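Local coordinates for hypothetical protein TA0175 (Thermoplasma acidophilum, PDB 1L6R) that catalyses the magnesium-dependent release of phosphate from 2-phosphoglycolate and, less efficiently, from inorganic pyrophosphate, working as a homodimer of the HAD-like hydrolase superfamily, at residues A[41-46]-A[63-68]; A[152-157]-A[179-184]; A[7-12]-A[172-177]; A[80-85]-A[110-115]; A[24-29]-A[213-218]. The protein carries 1 engineered substitution. One frame throughout, in Å; residues are numbered along the deposited sequence. Where two conformers were deposited one is given.

Contact 1 (A[41-46]-A[63-68]); sequences VSLLSG and GPVFGE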
# COMPACT_ATOMS: atom_id res chain seq x y z
N VAL A 41 -13.01 7.30 -16.66
CA VAL A 41 -11.85 8.00 -16.13
C VAL A 41 -12.14 8.58 -14.75
O VAL A 41 -13.21 9.13 -14.51
CB VAL A 41 -11.41 9.14 -17.07
CG1 VAL A 41 -10.28 9.96 -16.44
CG2 VAL A 41 -10.94 8.55 -18.40
N SER A 42 -11.17 8.42 -13.84
CA SER A 42 -11.27 8.97 -12.49
C SER A 42 -10.03 9.83 -12.28
O SER A 42 -8.93 9.44 -12.68
CB SER A 42 -11.30 7.86 -11.44
OG SER A 42 -11.28 8.40 -10.11
N LEU A 43 -10.21 11.00 -11.67
CA LEU A 43 -9.09 11.90 -11.39
C LEU A 43 -8.74 11.82 -9.92
O LEU A 43 -9.63 11.78 -9.06
CB LEU A 43 -9.45 13.35 -11.73
CG LEU A 43 -9.82 13.66 -13.18
CD1 LEU A 43 -9.99 15.18 -13.34
CD2 LEU A 43 -8.75 13.15 -14.11
N LEU A 44 -7.44 11.80 -9.63
CA LEU A 44 -6.92 11.75 -8.27
C LEU A 44 -6.09 13.00 -8.05
O LEU A 44 -5.20 13.30 -8.85
CB LEU A 44 -6.03 10.52 -8.08
CG LEU A 44 -6.59 9.18 -8.55
CD1 LEU A 44 -5.60 8.07 -8.26
CD2 LEU A 44 -7.90 8.91 -7.83
N SER A 45 -6.36 13.73 -6.97
CA SER A 45 -5.61 14.94 -6.68
C SER A 45 -5.43 15.19 -5.20
O SER A 45 -6.18 14.66 -4.38
CB SER A 45 -6.34 16.15 -7.29
OG SER A 45 -5.70 17.38 -6.97
N GLY A 46 -4.42 15.99 -4.86
CA GLY A 46 -4.21 16.38 -3.48
C GLY A 46 -5.00 17.65 -3.19
O GLY A 46 -5.09 18.08 -2.04
N GLY A 63 -16.14 9.47 -14.43
CA GLY A 63 -16.08 8.65 -13.23
C GLY A 63 -15.96 9.51 -11.99
O GLY A 63 -15.98 10.74 -12.07
N PRO A 64 -15.85 8.89 -10.81
CA PRO A 64 -15.72 9.66 -9.57
C PRO A 64 -14.38 10.39 -9.58
O PRO A 64 -13.45 10.00 -10.29
CB PRO A 64 -15.75 8.58 -8.48
CG PRO A 64 -16.45 7.41 -9.14
CD PRO A 64 -15.88 7.45 -10.53
N VAL A 65 -14.28 11.46 -8.80
CA VAL A 65 -13.01 12.17 -8.70
C VAL A 65 -12.69 12.26 -7.21
O VAL A 65 -13.60 12.34 -6.36
CB VAL A 65 -13.03 13.58 -9.36
CG1 VAL A 65 -13.29 13.43 -10.85
CG2 VAL A 65 -14.06 14.49 -8.70
N PHE A 66 -11.40 12.20 -6.90
CA PHE A 66 -10.94 12.27 -5.52
C PHE A 66 -10.06 13.48 -5.25
O PHE A 66 -9.22 13.85 -6.07
CB PHE A 66 -10.10 11.03 -5.16
CG PHE A 66 -10.85 9.74 -5.21
CD1 PHE A 66 -11.08 9.10 -6.43
CD2 PHE A 66 -11.27 9.12 -4.03
CE1 PHE A 66 -11.74 7.86 -6.46
CE2 PHE A 66 -11.92 7.89 -4.06
CZ PHE A 66 -12.15 7.26 -5.27
N GLY A 67 -10.26 14.07 -4.08
CA GLY A 67 -9.43 15.18 -3.64
C GLY A 67 -8.68 14.68 -2.42
O GLY A 67 -8.84 13.53 -2.00
N GLU A 68 -7.85 15.55 -1.84
CA GLU A 68 -7.10 15.23 -0.64
C GLU A 68 -6.43 13.86 -0.68
O GLU A 68 -6.46 13.09 0.28
CB GLU A 68 -8.01 15.35 0.59
CG GLU A 68 -8.59 16.76 0.71
CD GLU A 68 -9.38 16.99 1.98
OE1 GLU A 68 -8.81 16.78 3.07
OE2 GLU A 68 -10.56 17.40 1.90
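With OG opposite the backbone N (chi1 175°), the S42 side chain reaches across to P64, while CG of F66, opposite its own carbonyl carbon (chi1 -63°), sets the ring alongside L44, the two side chains pointing the same way. S42 OG donates to P64 O at 2.7 Å, coming from above the carbonyl plane. S42 OG also lies at the edge of the F66 ring, in its plane, 3.7 Å from CE1. In one of its two conformers L44 has CD2 near F66 CD1; on the other face of the sheet L43 CB meets V65 CG1 at 3.9 Å. Two backbone bonds join the parallel strands: F66 N to L43 O, 2.8 Å, and S45 N to F66 O, 3.0 Å. An alanine at S42 would remove the hydroxyl and would probably leave P64 O without this donor in a buried place. Strands 40-44 and 65-67 are the two strands of a beta-alpha-beta unit of the Rossmann-like HAD core. Their connecting helix 49-60 packs on L43, S45 and V65, whereas helix 154-164 lies over S42, P64 and F66, and strand 7-11 continues the sheet beyond L44.

Contact 2 (A[152-157]-A[179-184]); sequences EDKAFA and NNDMPM. With CA (calcium ion), chain C.
The metal-binding corner of the HAD active site is built here, where the start of helix 154-164 meets the turn leading into helix 182-185. K154, a substrate-binding residue by similarity, crosses D181 obliquely, its chain bending only at the last torsion (chi4 75°) to bring NZ round to the carboxylate. NZ forms a salt bridge with D181 OD1 at 2.8 Å, nearly in line with the C-O bond, and gives a second bond to N180 O at 3.2 Å from well above the carbonyl plane. A calcium-bound water also accepts from NZ. D181 divides its oxygens, OD1 going to the lysine and OD2 to calcium at 2.4 Å; N180 OD1 binds the same ion at 2.4 Å, while its ND2 donates to Y140 O. D11 and D177 supply the remaining protein ligands. The aliphatic part of K154 rests on M184, with CD 3.8 Å from CE, and A155 CB packs against P183 CB at 3.9 Å. D153 serves as N-cap, its OD1 accepting from F156 N at 3.0 Å. Another water bridges K154 N and N180 O, tying the lysine's backbone to the metal turn. Strand 40-44 flanks the site through L44, which touches K154, A157 and M184; strand 136-141 approaches N180, and helix 199-204 packs on M182.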
# COMPACT_ATOMS: atom_id res chain seq x y z
N GLU A 152 -4.37 6.98 3.87
CA GLU A 152 -5.25 7.86 3.10
C GLU A 152 -4.43 8.25 1.88
O GLU A 152 -3.78 9.30 1.84
CB GLU A 152 -5.60 9.07 3.98
CG GLU A 152 -6.62 10.02 3.40
CD GLU A 152 -6.97 11.14 4.36
OE1 GLU A 152 -6.32 11.24 5.43
OE2 GLU A 152 -7.89 11.93 4.06
N ASP A 153 -4.46 7.38 0.88
CA ASP A 153 -3.64 7.57 -0.31
C ASP A 153 -4.27 7.09 -1.60
O ASP A 153 -5.43 6.69 -1.63
CB ASP A 153 -2.29 6.86 -0.11
CG ASP A 153 -2.44 5.36 0.16
OD1 ASP A 153 -3.45 4.76 -0.23
OD2 ASP A 153 -1.51 4.78 0.77
N LYS A 154 -3.48 7.12 -2.67
CA LYS A 154 -3.99 6.72 -3.97
C LYS A 154 -4.37 5.25 -4.04
O LYS A 154 -5.23 4.89 -4.84
CB LYS A 154 -2.98 7.09 -5.07
CG LYS A 154 -2.77 8.60 -5.23
CD LYS A 154 -2.12 8.94 -6.59
CE LYS A 154 -1.90 10.44 -6.78
NZ LYS A 154 -0.74 10.97 -5.99
N ALA A 155 -3.75 4.40 -3.22
CA ALA A 155 -4.10 2.98 -3.22
C ALA A 155 -5.50 2.83 -2.65
O ALA A 155 -6.31 2.05 -3.14
CB ALA A 155 -3.09 2.18 -2.38
N PHE A 156 -5.80 3.59 -1.59
CA PHE A 156 -7.12 3.55 -1.00
C PHE A 156 -8.15 3.93 -2.07
O PHE A 156 -9.18 3.27 -2.23
CB PHE A 156 -7.20 4.53 0.18
CG PHE A 156 -8.57 4.68 0.77
CD1 PHE A 156 -9.00 3.84 1.79
CD2 PHE A 156 -9.44 5.65 0.29
CE1 PHE A 156 -10.28 3.96 2.33
CE2 PHE A 156 -10.73 5.78 0.81
CZ PHE A 156 -11.15 4.94 1.84
N ALA A 157 -7.87 5.00 -2.82
CA ALA A 157 -8.80 5.45 -3.85
C ALA A 157 -9.00 4.45 -4.99
O ALA A 157 -10.13 4.20 -5.42
CB ALA A 157 -8.33 6.80 -4.42
N ASN A 179 7.05 9.38 -6.56
CA ASN A 179 6.90 8.58 -5.35
C ASN A 179 5.52 8.65 -4.71
O ASN A 179 5.05 7.65 -4.19
CB ASN A 179 7.97 8.95 -4.33
CG ASN A 179 7.81 8.20 -3.03
OD1 ASN A 179 7.25 8.72 -2.06
ND2 ASN A 179 8.28 6.96 -3.00
N ASN A 180 4.88 9.81 -4.74
CA ASN A 180 3.56 9.91 -4.12
C ASN A 180 2.50 9.11 -4.89
O ASN A 180 1.33 9.08 -4.50
CB ASN A 180 3.13 11.38 -3.90
CG ASN A 180 3.06 12.19 -5.18
OD1 ASN A 180 2.84 11.63 -6.25
ND2 ASN A 180 3.21 13.51 -5.07
N ASP A 181 2.91 8.44 -5.97
CA ASP A 181 2.00 7.59 -6.74
C ASP A 181 2.34 6.12 -6.57
O ASP A 181 1.59 5.26 -7.03
CB ASP A 181 2.08 7.91 -8.22
CG ASP A 181 1.85 9.34 -8.49
OD1 ASP A 181 0.79 9.84 -8.08
OD2 ASP A 181 2.75 9.96 -9.08
N MET A 182 3.47 5.83 -5.94
CA MET A 182 3.84 4.43 -5.77
C MET A 182 2.75 3.60 -5.09
O MET A 182 2.60 2.43 -5.40
CB MET A 182 5.17 4.30 -5.02
CG MET A 182 5.72 2.87 -5.00
SD MET A 182 5.91 2.07 -6.62
CE MET A 182 7.52 2.73 -7.14
N PRO A 183 1.96 4.20 -4.17
CA PRO A 183 0.92 3.37 -3.56
C PRO A 183 -0.01 2.72 -4.58
O PRO A 183 -0.43 1.57 -4.39
CB PRO A 183 0.20 4.34 -2.63
CG PRO A 183 1.32 5.20 -2.15
CD PRO A 183 2.10 5.48 -3.45
N MET A 184 -0.35 3.43 -5.65
CA MET A 184 -1.22 2.79 -6.64
C MET A 184 -0.40 1.98 -7.65
O MET A 184 -0.90 0.99 -8.18
CB MET A 184 -2.14 3.80 -7.33
CG MET A 184 -1.50 4.87 -8.19
SD MET A 184 -2.83 5.90 -8.87
CE MET A 184 -1.86 7.04 -9.85
CA CA C . 2.43 12.26 -8.49
O HOH W 1 -0.71 8.51 -2.45
O HOH W 2 0.43 13.42 -7.17
O HOH W 3 3.22 14.57 -8.00

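Contact 3 (A[7-12]-A[172-177]); sequences LAAIDV and ILVIGD. With CA (calcium ion), chain C; CA (calcium ion), chain D.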
# COMPACT_ATOMS: atom_id res chain seq x y z
N LEU A 7 -11.11 1.14 -16.84
CA LEU A 7 -11.04 2.36 -16.06
C LEU A 7 -9.61 2.83 -15.91
O LEU A 7 -8.70 2.01 -15.74
CB LEU A 7 -11.67 2.12 -14.68
CG LEU A 7 -11.76 3.31 -13.72
CD1 LEU A 7 -12.96 3.12 -12.81
CD2 LEU A 7 -10.47 3.45 -12.90
N ALA A 8 -9.41 4.15 -16.00
CA ALA A 8 -8.10 4.75 -15.82
C ALA A 8 -8.17 5.77 -14.69
O ALA A 8 -9.04 6.63 -14.67
CB ALA A 8 -7.63 5.43 -17.11
N ALA A 9 -7.25 5.64 -13.73
CA ALA A 9 -7.17 6.55 -12.60
C ALA A 9 -5.92 7.38 -12.84
O ALA A 9 -4.81 6.84 -12.94
CB ALA A 9 -7.07 5.77 -11.29
N ILE A 10 -6.10 8.69 -12.93
CA ILE A 10 -5.01 9.60 -13.26
C ILE A 10 -4.68 10.66 -12.22
O ILE A 10 -5.58 11.33 -11.70
CB ILE A 10 -5.34 10.33 -14.59
CG1 ILE A 10 -5.77 9.32 -15.66
CG2 ILE A 10 -4.15 11.15 -15.05
CD1 ILE A 10 -6.24 9.96 -16.95
N ASP A 11 -3.39 10.82 -11.96
CA ASP A 11 -2.84 11.83 -11.04
C ASP A 11 -2.95 13.17 -11.77
O ASP A 11 -2.25 13.41 -12.76
CB ASP A 11 -1.39 11.46 -10.75
CG ASP A 11 -0.62 12.54 -10.06
OD1 ASP A 11 -1.21 13.51 -9.54
OD2 ASP A 11 0.62 12.39 -10.04
N VAL A 12 -3.82 14.04 -11.28
CA VAL A 12 -4.05 15.33 -11.92
C VAL A 12 -2.82 16.22 -12.01
O VAL A 12 -2.40 16.62 -13.11
CB VAL A 12 -5.15 16.13 -11.17
CG1 VAL A 12 -5.26 17.55 -11.72
CG2 VAL A 12 -6.49 15.42 -11.31
N ILE A 172 -7.88 -2.13 -14.63
CA ILE A 172 -7.62 -0.76 -14.21
C ILE A 172 -6.23 -0.32 -14.66
O ILE A 172 -5.26 -1.06 -14.52
CB ILE A 172 -7.70 -0.64 -12.67
CG1 ILE A 172 -9.11 -0.98 -12.19
CG2 ILE A 172 -7.27 0.76 -12.22
CD1 ILE A 172 -9.24 -1.11 -10.68
N LEU A 173 -6.16 0.89 -15.20
CA LEU A 173 -4.90 1.47 -15.63
C LEU A 173 -4.65 2.68 -14.73
O LEU A 173 -5.54 3.52 -14.56
CB LEU A 173 -4.97 1.94 -17.09
CG LEU A 173 -3.84 2.87 -17.56
CD1 LEU A 173 -2.50 2.10 -17.58
CD2 LEU A 173 -4.17 3.40 -18.95
N VAL A 174 -3.47 2.76 -14.13
CA VAL A 174 -3.15 3.94 -13.32
C VAL A 174 -2.05 4.72 -14.04
O VAL A 174 -1.16 4.15 -14.67
CB VAL A 174 -2.68 3.57 -11.88
CG1 VAL A 174 -3.80 2.83 -11.15
CG2 VAL A 174 -1.40 2.76 -11.92
N ILE A 175 -2.13 6.05 -13.97
CA ILE A 175 -1.15 6.93 -14.57
C ILE A 175 -0.67 7.87 -13.47
O ILE A 175 -1.48 8.56 -12.83
CB ILE A 175 -1.76 7.73 -15.75
CG1 ILE A 175 -2.31 6.76 -16.79
CG2 ILE A 175 -0.71 8.65 -16.36
CD1 ILE A 175 -2.99 7.43 -17.97
N GLY A 176 0.65 7.85 -13.24
CA GLY A 176 1.28 8.65 -12.20
C GLY A 176 2.66 9.07 -12.65
O GLY A 176 3.05 8.77 -13.78
N ASP A 177 3.42 9.71 -11.77
CA ASP A 177 4.74 10.20 -12.17
C ASP A 177 5.85 10.17 -11.13
O ASP A 177 7.01 10.32 -11.49
CB ASP A 177 4.61 11.65 -12.68
CG ASP A 177 4.30 12.64 -11.56
OD1 ASP A 177 3.70 12.23 -10.56
OD2 ASP A 177 4.63 13.83 -11.67
CA CA C . 2.43 12.26 -8.49
CA CA D . 4.81 15.56 -13.30
O HOH W 2 0.43 13.42 -7.17
O HOH W 3 3.22 14.57 -8.00
O HOH W 4 4.97 16.99 -11.21
O HOH W 5 3.11 17.44 -13.62
O HOH W 6 5.18 14.29 -15.36
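D11 and D177 meet at the carboxyl ends of two neighbouring parallel strands, and D11 can be followed outward atom by atom. Its CB lies 3.6 Å from I175 O and close to G176 CA. With chi1 at 168°, CG stands opposite the backbone N, and the carboxylate is carried forward to the metal. OD2 binds one calcium at 2.4 Å and comes within 3.1 Å of D177 OD1, which holds that same ion at 2.4 Å; OD1 turns to G14 N just beyond the strand and takes a weak bond from a calcium-bound water. The two carboxylates have their planes 65° apart and share the cation. D177 also reaches a second calcium, through OD2, in company with G14 O and three waters.

Behind this site strands 7-11 and 172-175 run side by side, 16° apart. L173 N to L7 O, A9 N to L173 O, I175 N to A9 O and D11 N to I175 O alternate in an unbroken parallel ladder. I10 CG1 and I175 CD1 pack at 4.1 Å on the face that A8 and L173 share, and helix 215-223 covers I175 and L173. Helix 154-164 packs on A9, I172 and V174 of the other face.

D11 is the nucleophile, as expected at the end of the first strand of a HAD core. The calcium ions probably occupy magnesium positions, and the shared cation would offset the closeness of two carboxylate oxygens that might otherwise repel each other.

Contact 4 (A[80-85]-A[110-115]); sequences IKKFFS and WREAST
A partly exposed contact between an edge of the main sheet and a connecting loop brings K82 over the backbone of E112 and F84 against A113. Strand 80-82 is the outermost strand of the mixed sheet within the chain, and 110-115 is irregular. The first torsion of K82 (chi1 76°) sets CG between the backbone N and the carbonyl carbon; beyond it the chain is fully extended and crosses the E112 side chain at about a right angle. CD passes 3.9 Å from E112 CB, and NZ ends in a hydrogen bond of 3.1 Å to E112 O, tilted 31° from the carbonyl plane. The opposite charges are close without direct contact, K82 NZ and E112 OE1 lying 4.8 Å apart; a water accepts from the first and donates to the second.

The loop that holds 110-115 follows helix 87-96 and leads into strand 115-117 of the small antiparallel sheet 115-117, 144-149 and 136-141. The segment 80-85 leaves the HAD core ahead of that helix. Where the two chains draw together, A113 CB sits 3.2 Å from F84 O and 4.3 Å from F84 CB, so a methyl group lies against backbone as much as against side chain. The F84 ring leads away from the loop, towards E152 and F156, the latter met edge-to-face. S85 O takes a bond from N149 ND2 of strand 144-149, and S85 OG from E87 N. From the core side E68 grips the loop, its carboxylate accepting from E112 N, A113 N and S114 OG.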
# COMPACT_ATOMS: atom_id res chain seq x y z
N ILE A 80 -20.94 13.80 -2.10
CA ILE A 80 -19.56 13.86 -1.63
C ILE A 80 -19.44 12.94 -0.43
O ILE A 80 -20.23 13.04 0.52
CB ILE A 80 -19.17 15.28 -1.20
CG1 ILE A 80 -19.03 16.17 -2.44
CG2 ILE A 80 -17.86 15.26 -0.41
CD1 ILE A 80 -18.88 17.65 -2.13
N LYS A 81 -18.46 12.06 -0.46
CA LYS A 81 -18.23 11.14 0.64
C LYS A 81 -16.78 11.28 1.09
O LYS A 81 -15.87 11.30 0.26
CB LYS A 81 -18.50 9.70 0.19
CG LYS A 81 -19.95 9.44 -0.19
CD LYS A 81 -20.24 7.96 -0.42
CE LYS A 81 -19.57 7.44 -1.67
NZ LYS A 81 -19.85 5.99 -1.89
N LYS A 82 -16.56 11.44 2.39
CA LYS A 82 -15.18 11.52 2.86
C LYS A 82 -14.96 10.27 3.68
O LYS A 82 -15.89 9.73 4.31
CB LYS A 82 -14.91 12.79 3.68
CG LYS A 82 -15.43 12.78 5.08
CD LYS A 82 -15.05 14.08 5.76
CE LYS A 82 -15.28 13.98 7.26
NZ LYS A 82 -14.96 15.26 7.92
N PHE A 83 -13.73 9.79 3.67
CA PHE A 83 -13.40 8.55 4.35
C PHE A 83 -12.49 8.71 5.55
O PHE A 83 -12.22 7.74 6.26
CB PHE A 83 -12.80 7.60 3.31
CG PHE A 83 -13.69 7.42 2.11
CD1 PHE A 83 -14.84 6.65 2.20
CD2 PHE A 83 -13.40 8.06 0.91
CE1 PHE A 83 -15.71 6.52 1.11
CE2 PHE A 83 -14.27 7.94 -0.19
CZ PHE A 83 -15.42 7.17 -0.08
N PHE A 84 -12.02 9.93 5.76
CA PHE A 84 -11.16 10.26 6.88
C PHE A 84 -11.54 11.65 7.36
O PHE A 84 -12.21 12.40 6.65
CB PHE A 84 -9.67 10.26 6.48
CG PHE A 84 -9.19 8.93 5.95
CD1 PHE A 84 -9.43 8.56 4.64
CD2 PHE A 84 -8.51 8.05 6.78
CE1 PHE A 84 -8.99 7.33 4.15
CE2 PHE A 84 -8.07 6.82 6.31
CZ PHE A 84 -8.31 6.46 4.99
N SER A 85 -11.09 11.99 8.55
CA SER A 85 -11.39 13.29 9.15
C SER A 85 -10.16 14.17 9.29
O SER A 85 -9.04 13.67 9.35
CB SER A 85 -12.02 13.07 10.52
OG SER A 85 -12.03 14.26 11.28
N TRP A 110 -11.43 24.59 2.53
CA TRP A 110 -12.28 23.65 1.82
C TRP A 110 -11.90 22.19 2.05
O TRP A 110 -12.45 21.30 1.41
CB TRP A 110 -12.25 23.96 0.32
CG TRP A 110 -12.72 25.34 -0.01
CD1 TRP A 110 -13.88 25.93 0.39
CD2 TRP A 110 -12.02 26.32 -0.79
NE1 TRP A 110 -13.95 27.22 -0.09
CE2 TRP A 110 -12.82 27.48 -0.82
CE3 TRP A 110 -10.80 26.33 -1.48
CZ2 TRP A 110 -12.44 28.64 -1.50
CZ3 TRP A 110 -10.42 27.48 -2.17
CH2 TRP A 110 -11.25 28.62 -2.17
N ARG A 111 -10.94 21.93 2.94
CA ARG A 111 -10.54 20.55 3.23
C ARG A 111 -11.42 19.96 4.31
O ARG A 111 -11.93 20.68 5.17
CB ARG A 111 -9.07 20.46 3.67
CG ARG A 111 -8.11 20.46 2.50
CD ARG A 111 -6.69 20.04 2.85
NE ARG A 111 -5.97 19.86 1.59
CZ ARG A 111 -5.49 20.85 0.83
NH1 ARG A 111 -5.60 22.12 1.22
NH2 ARG A 111 -5.00 20.57 -0.37
N GLU A 112 -11.58 18.64 4.25
CA GLU A 112 -12.42 17.95 5.22
C GLU A 112 -11.82 16.66 5.75
O GLU A 112 -12.27 16.15 6.77
CB GLU A 112 -13.77 17.58 4.58
CG GLU A 112 -14.55 18.77 4.04
CD GLU A 112 -15.87 18.38 3.39
OE1 GLU A 112 -16.57 17.48 3.93
OE2 GLU A 112 -16.22 18.97 2.34
N ALA A 113 -10.80 16.16 5.08
CA ALA A 113 -10.23 14.86 5.43
C ALA A 113 -8.73 14.81 5.68
O ALA A 113 -8.18 13.72 5.88
CB ALA A 113 -10.59 13.87 4.32
N SER A 114 -8.09 15.97 5.64
CA SER A 114 -6.64 16.07 5.81
C SER A 114 -6.32 17.54 5.93
O SER A 114 -7.23 18.37 5.90
CB SER A 114 -5.94 15.50 4.58
OG SER A 114 -6.23 16.29 3.44
N THR A 115 -5.04 17.87 6.03
CA THR A 115 -4.62 19.26 6.16
C THR A 115 -3.44 19.58 5.26
O THR A 115 -2.42 18.89 5.29
CB THR A 115 -4.23 19.55 7.62
OG1 THR A 115 -5.31 19.18 8.47
CG2 THR A 115 -3.90 21.01 7.83
O HOH W 7 -16.80 17.36 6.59
O HOH W 8 -13.15 15.76 9.62

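Contact 5 (A[24-29]-A[213-218]); sequences STKAIE and YGEEIG
Two helix beginnings approach at A27 and G214, whose CA atoms are 5.0 Å apart, with G214 at a positive phi of 103°. On that backbone, by itself strained for any residue with a CB, a side chain would also run into S24 CB; the bare CA instead lies 3.7 Å from S24 OG. That hydroxyl caps helix 25-36: S24 stands at the N-cap, and OG, opposite its own backbone N (chi1 164°), accepts from A27 N at 3.0 Å. A27 CB fills the space alongside, 3.5 Å from G214 O and 3.9 Å from I217 CG1. Further out, the extended chains of K26 and E215 slant across each other. K26 NZ reaches E215 OE1 at 2.9 Å in a salt bridge, approaching from above the carboxylate plane. A glutamine in place of E215 would remove the negative charge and would probably leave K26 without its ionic partner across the helix pair. E216 OE1 accepts from G214 N at 2.8 Å, bracing the turn that starts helix 215-223.

L16 packs on I217 and pairs with S24 through the backbone, placing the contact on the side of the HAD core where helix 25-36 and the last helix, 215-223, lie together. The close work is done by a largely apolar patch and a capped helix end, whereas the charge pair lies toward the surface, where solvent is likely to weaken it.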
# COMPACT_ATOMS: atom_id res chain seq x y z
N SER A 24 -3.30 20.57 -19.45
CA SER A 24 -2.94 20.28 -20.84
C SER A 24 -4.20 20.09 -21.68
O SER A 24 -4.99 19.19 -21.41
CB SER A 24 -2.08 19.02 -20.88
OG SER A 24 -2.01 18.50 -22.19
N THR A 25 -4.38 20.93 -22.70
CA THR A 25 -5.56 20.77 -23.54
C THR A 25 -5.48 19.48 -24.36
O THR A 25 -6.51 18.86 -24.64
CB THR A 25 -5.77 21.97 -24.47
OG1 THR A 25 -4.60 22.16 -25.28
CG2 THR A 25 -6.02 23.22 -23.65
N LYS A 26 -4.28 19.06 -24.72
CA LYS A 26 -4.13 17.80 -25.46
C LYS A 26 -4.57 16.65 -24.55
O LYS A 26 -5.22 15.70 -25.00
CB LYS A 26 -2.69 17.60 -25.91
CG LYS A 26 -2.27 18.51 -27.05
CD LYS A 26 -0.84 18.23 -27.47
CE LYS A 26 -0.39 19.17 -28.56
NZ LYS A 26 1.04 18.93 -28.91
N ALA A 27 -4.23 16.72 -23.26
CA ALA A 27 -4.64 15.66 -22.34
C ALA A 27 -6.16 15.66 -22.19
O ALA A 27 -6.79 14.60 -22.11
CB ALA A 27 -3.97 15.86 -20.97
N ILE A 28 -6.77 16.84 -22.15
CA ILE A 28 -8.21 16.95 -22.05
C ILE A 28 -8.88 16.27 -23.25
O ILE A 28 -9.80 15.49 -23.08
CB ILE A 28 -8.67 18.43 -22.01
CG1 ILE A 28 -8.24 19.08 -20.69
CG2 ILE A 28 -10.19 18.50 -22.15
CD1 ILE A 28 -8.47 20.59 -20.66
N GLU A 29 -8.40 16.57 -24.46
CA GLU A 29 -9.01 15.95 -25.63
C GLU A 29 -8.77 14.44 -25.67
O GLU A 29 -9.63 13.70 -26.12
CB GLU A 29 -8.52 16.60 -26.92
CG GLU A 29 -8.90 18.09 -27.07
CD GLU A 29 -10.42 18.36 -27.10
OE1 GLU A 29 -11.23 17.41 -27.17
OE2 GLU A 29 -10.81 19.55 -27.07
N TYR A 213 4.16 16.17 -19.48
CA TYR A 213 3.36 17.39 -19.37
C TYR A 213 1.99 17.33 -20.02
O TYR A 213 1.49 18.33 -20.56
CB TYR A 213 4.19 18.57 -19.89
CG TYR A 213 5.38 18.89 -19.01
CD1 TYR A 213 5.21 19.25 -17.67
CD2 TYR A 213 6.68 18.86 -19.52
CE1 TYR A 213 6.30 19.55 -16.85
CE2 TYR A 213 7.79 19.16 -18.71
CZ TYR A 213 7.59 19.51 -17.37
OH TYR A 213 8.67 19.81 -16.57
N GLY A 214 1.37 16.16 -19.95
CA GLY A 214 0.05 15.97 -20.50
C GLY A 214 0.04 15.25 -21.83
O GLY A 214 -0.95 14.62 -22.18
N GLU A 215 1.14 15.33 -22.56
CA GLU A 215 1.21 14.68 -23.86
C GLU A 215 1.36 13.17 -23.76
O GLU A 215 1.21 12.46 -24.76
CB GLU A 215 2.34 15.29 -24.70
CG GLU A 215 2.03 16.74 -25.06
CD GLU A 215 2.85 17.29 -26.20
OE1 GLU A 215 2.66 18.48 -26.53
OE2 GLU A 215 3.67 16.53 -26.77
N GLU A 216 1.62 12.66 -22.56
CA GLU A 216 1.74 11.21 -22.40
C GLU A 216 0.36 10.56 -22.40
O GLU A 216 0.23 9.38 -22.72
CB GLU A 216 2.47 10.85 -21.09
CG GLU A 216 1.69 11.12 -19.79
CD GLU A 216 1.99 12.47 -19.20
OE1 GLU A 216 2.11 13.44 -19.97
OE2 GLU A 216 2.10 12.56 -17.95
N ILE A 217 -0.68 11.32 -22.06
CA ILE A 217 -2.01 10.74 -21.99
C ILE A 217 -2.46 10.13 -23.32
O ILE A 217 -2.89 8.97 -23.36
CB ILE A 217 -3.04 11.78 -21.49
CG1 ILE A 217 -2.59 12.34 -20.13
CG2 ILE A 217 -4.42 11.15 -21.40
CD1 ILE A 217 -2.37 11.29 -19.04
N GLY A 218 -2.33 10.91 -24.39
CA GLY A 218 -2.72 10.42 -25.70
C GLY A 218 -1.91 9.21 -26.13
O GLY A 218 -2.47 8.23 -26.64

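Contacts 1 and 3 are the buried core: both are parallel strand pairs of one sheet, joined where L44 bonds to I10 and V12 through the backbone, and contact 1 is nested within the loop closed by contact 3. Contact 2 is partly buried and lies at the ends of those strands, sharing a calcium and two of its waters with contact 3. Here chemistry shifts from ladder bonds and apolar packing to metal and charge. Contacts 4 and 5 lie farther out, their centres about 29 Å apart on opposite sides of the chain's centre, and each sets a lysine beside packing round an alanine. E68 links contact 1 to contact 4, and I217 links contact 5 to contact 3.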